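Local coordinates for uncharacterized protein (Saccharomonospora viridis, PDB 3RMQ) that is of unknown function but binds a zinc ion through three cysteines and one histidine and belongs to a zinc-finger family, at residues T92-V97 against G103-L108. The protein carries 1 engineered substitution. Numbering follows the deposited sequence.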
ATOM      1  N   THR A  92     -11.474  -0.439  -4.760  1.00 24.54           N
ATOM      2  CA  THR A  92     -11.581  -1.478  -5.772  1.00 31.85           C
ATOM      3  C   THR A  92     -10.180  -2.048  -6.050  1.00 25.77           C
ATOM      4  O   THR A  92     -10.035  -3.239  -6.348  1.00 22.44           O
ATOM      5  CB  THR A  92     -12.317  -0.996  -7.045  1.00 37.63           C
ATOM      6  OG1 THR A  92     -11.577   0.059  -7.653  1.00 35.17           O
ATOM      7  CG2 THR A  92     -13.722  -0.503  -6.678  1.00 34.78           C
ATOM      8  N   ARG A  93      -9.141  -1.231  -5.891  1.00 35.36           N
ATOM      9  CA  ARG A  93      -7.776  -1.745  -5.994  1.00 32.15           C
ATOM     10  C   ARG A  93      -7.468  -2.759  -4.849  1.00 31.08           C
ATOM     11  O   ARG A  93      -6.866  -3.808  -5.083  1.00 30.78           O
ATOM     12  CB  ARG A  93      -6.776  -0.577  -5.989  1.00 29.22           C
ATOM     13  CG  ARG A  93      -5.331  -0.989  -6.194  1.00 24.27           C
ATOM     14  CD  ARG A  93      -4.404   0.300  -6.327  1.00 27.64           C
ATOM     15  NE  ARG A  93      -4.850   1.147  -7.438  1.00 33.33           N
ATOM     16  CZ  ARG A  93      -4.938   2.482  -7.414  1.00 37.51           C
ATOM     17  NH1 ARG A  93      -4.598   3.165  -6.334  1.00 34.95           N
ATOM     18  NH2 ARG A  93      -5.373   3.154  -8.487  1.00 40.34           N
ATOM     19  N   LEU A  94      -7.903  -2.467  -3.613  1.00 23.28           N
ATOM     20  CA  LEU A  94      -7.682  -3.417  -2.499  1.00 24.91           C
ATOM     21  C   LEU A  94      -8.449  -4.723  -2.750  1.00 26.67           C
ATOM     22  O   LEU A  94      -7.973  -5.804  -2.390  1.00 26.77           O
ATOM     23  CB  LEU A  94      -8.159  -2.840  -1.168  1.00 25.20           C
ATOM     24  CG  LEU A  94      -7.960  -3.713   0.083  1.00 24.67           C
ATOM     25  CD1 LEU A  94      -6.500  -4.014   0.291  1.00 22.31           C
ATOM     26  CD2 LEU A  94      -8.514  -3.002   1.314  1.00 26.40           C
ATOM     27  N   ALA A  95      -9.649  -4.628  -3.316  1.00 23.63           N
ATOM     28  CA  ALA A  95     -10.444  -5.837  -3.592  1.00 33.97           C
ATOM     29  C   ALA A  95      -9.762  -6.758  -4.611  1.00 36.72           C
ATOM     30  O   ALA A  95     -10.045  -7.955  -4.657  1.00 40.37           O
ATOM     31  CB  ALA A  95     -11.857  -5.487  -4.066  1.00 35.19           C
ATOM     32  N   GLU A  96      -8.885  -6.206  -5.434  1.00 39.74           N
ATOM     33  CA  GLU A  96      -8.175  -7.022  -6.406  1.00 42.30           C
ATOM     34  C   GLU A  96      -7.066  -7.820  -5.715  1.00 42.95           C
ATOM     35  O   GLU A  96      -6.624  -8.848  -6.219  1.00 42.51           O
ATOM     36  CB  GLU A  96      -7.599  -6.142  -7.528  1.00 44.28           C
ATOM     37  CG  GLU A  96      -8.625  -5.714  -8.584  1.00 53.03           C
ATOM     38  CD  GLU A  96      -9.116  -6.883  -9.476  1.00 66.60           C
ATOM     39  OE1 GLU A  96     -10.242  -6.789 -10.025  1.00 70.86           O
ATOM     40  OE2 GLU A  96      -8.376  -7.890  -9.639  1.00 68.63           O
ATOM     41  N   VAL A  97      -6.636  -7.338  -4.553  1.00 38.43           N
ATOM     42  CA  VAL A  97      -5.551  -7.929  -3.782  1.00 37.44           C
ATOM     43  C   VAL A  97      -6.049  -8.914  -2.744  1.00 45.76           C
ATOM     44  O   VAL A  97      -5.385  -9.906  -2.470  1.00 52.35           O
ATOM     45  CB  VAL A  97      -4.772  -6.825  -2.969  1.00 34.24           C
ATOM     46  CG1 VAL A  97      -3.778  -7.451  -2.009  1.00 36.20           C
ATOM     47  CG2 VAL A  97      -4.091  -5.847  -3.888  1.00 31.84           C
ATOM     48  N   GLY A 103     -17.920  -6.858  -0.581  1.00 48.66           N
ATOM     49  CA  GLY A 103     -18.579  -6.319   0.593  1.00 47.55           C
ATOM     50  C   GLY A 103     -17.720  -6.484   1.834  1.00 46.03           C
ATOM     51  O   GLY A 103     -17.733  -5.640   2.730  1.00 43.85           O
ATOM     52  N   GLU A 104     -16.986  -7.591   1.900  1.00 44.92           N
ATOM     53  CA  GLU A 104     -16.108  -7.831   3.031  1.00 47.92           C
ATOM     54  C   GLU A 104     -14.958  -6.838   2.985  1.00 37.44           C
ATOM     55  O   GLU A 104     -14.549  -6.315   4.035  1.00 32.21           O
ATOM     56  CB  GLU A 104     -15.618  -9.278   3.043  1.00 63.00           C
ATOM     57  CG  GLU A 104     -16.737 -10.256   3.397  1.00 80.76           C
ATOM     58  CD  GLU A 104     -16.281 -11.702   3.457  1.00 98.41           C
ATOM     59  OE1 GLU A 104     -15.542 -12.139   2.552  1.00101.41           O
ATOM     60  OE2 GLU A 104     -16.668 -12.406   4.414  1.00107.94           O
ATOM     61  N   VAL A 105     -14.466  -6.524   1.786  1.00 38.19           N
ATOM     62  CA  VAL A 105     -13.420  -5.497   1.680  1.00 36.87           C
ATOM     63  C   VAL A 105     -13.950  -4.142   2.151  1.00 30.27           C
ATOM     64  O   VAL A 105     -13.293  -3.448   2.931  1.00 27.79           O
ATOM     65  CB  VAL A 105     -12.869  -5.375   0.247  1.00 29.67           C
ATOM     66  CG1 VAL A 105     -11.991  -4.133   0.117  1.00 23.52           C
ATOM     67  CG2 VAL A 105     -12.092  -6.631  -0.107  1.00 36.46           C
ATOM     68  N   VAL A 106     -15.136  -3.764   1.701  1.00 28.10           N
ATOM     69  CA  VAL A 106     -15.672  -2.465   2.075  1.00 30.09           C
ATOM     70  C   VAL A 106     -15.860  -2.372   3.598  1.00 35.16           C
ATOM     71  O   VAL A 106     -15.482  -1.379   4.205  1.00 34.09           O
ATOM     72  CB  VAL A 106     -16.960  -2.147   1.330  1.00 29.24           C
ATOM     73  CG1 VAL A 106     -17.535  -0.812   1.806  1.00 28.76           C
ATOM     74  CG2 VAL A 106     -16.690  -2.083  -0.179  1.00 25.12           C
ATOM     75  N   GLU A 107     -16.408  -3.410   4.215  1.00 34.63           N
ATOM     76  CA  GLU A 107     -16.579  -3.429   5.671  1.00 44.61           C
ATOM     77  C   GLU A 107     -15.241  -3.316   6.403  1.00 43.74           C
ATOM     78  O   GLU A 107     -15.108  -2.558   7.375  1.00 40.68           O
ATOM     79  CB  GLU A 107     -17.360  -4.676   6.084  1.00 54.86           C
ATOM     80  CG  GLU A 107     -18.810  -4.557   5.619  1.00 67.10           C
ATOM     81  CD  GLU A 107     -19.674  -5.776   5.905  1.00 81.30           C
ATOM     82  OE1 GLU A 107     -19.190  -6.729   6.562  1.00 86.93           O
ATOM     83  OE2 GLU A 107     -20.851  -5.771   5.466  1.00 86.12           O
ATOM     84  N   LEU A 108     -14.240  -4.035   5.903  1.00 42.74           N
ATOM     85  CA  LEU A 108     -12.894  -3.999   6.463  1.00 44.62           C
ATOM     86  C   LEU A 108     -12.346  -2.562   6.532  1.00 36.76           C
ATOM     87  O   LEU A 108     -11.788  -2.140   7.554  1.00 32.60           O
ATOM     88  CB  LEU A 108     -11.986  -4.893   5.593  1.00 48.07           C
ATOM     89  CG  LEU A 108     -10.503  -5.075   5.915  1.00 52.89           C
ATOM     90  CD1 LEU A 108      -9.984  -6.328   5.234  1.00 54.23           C
ATOM     91  CD2 LEU A 108      -9.699  -3.862   5.482  1.00 51.54           C
TER
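Leu94 and Ala95 meet Val105 and Leu108 through aliphatic groups alone, so no ring, amide or guanidinium face takes part in the seam and no hydrogen bond spans it; at its border the side chain of Leu94 touches Trp86 and that of Ala95 touches Phe102. The motif is a pair of consecutive helices, 88-97 and 102-109, joined by a short loop, and it illustrates how a branched residue can serve two neighbours at once. The local axes approach to 9.6 Å with their directions 120° apart. The backbones come nearest at Ala95 and Val105, whose CA atoms are 6.1 Å apart; the small side chain of Ala95 is consistent with so close an approach. The two methyls of Val105 divide between neighbouring residues of helix 88-97. With chi1 at 169°, CG1 stands anti to the backbone N and is directed to Leu94, where it packs 3.8 Å from CD2. The other branch, CG2, lies against Ala95, 3.9 Å from its CA and 4.1 Å from its CB. Leu94 also touches Ile64 of helix 60-69, which follows zinc ligand Cys59 and carries Cys62, while Leu108 packs on Ile77, Ala81 and the engineered Met74 of helix 74-81. The contact is buried among the helices, and its nearness to the metal site comes through Leu94, whose side chain lies about 9 Å from the zinc ion. One turn beyond Val105, Leu108 adds a looser touch, its CD2 4.4 Å from Leu94 CD2.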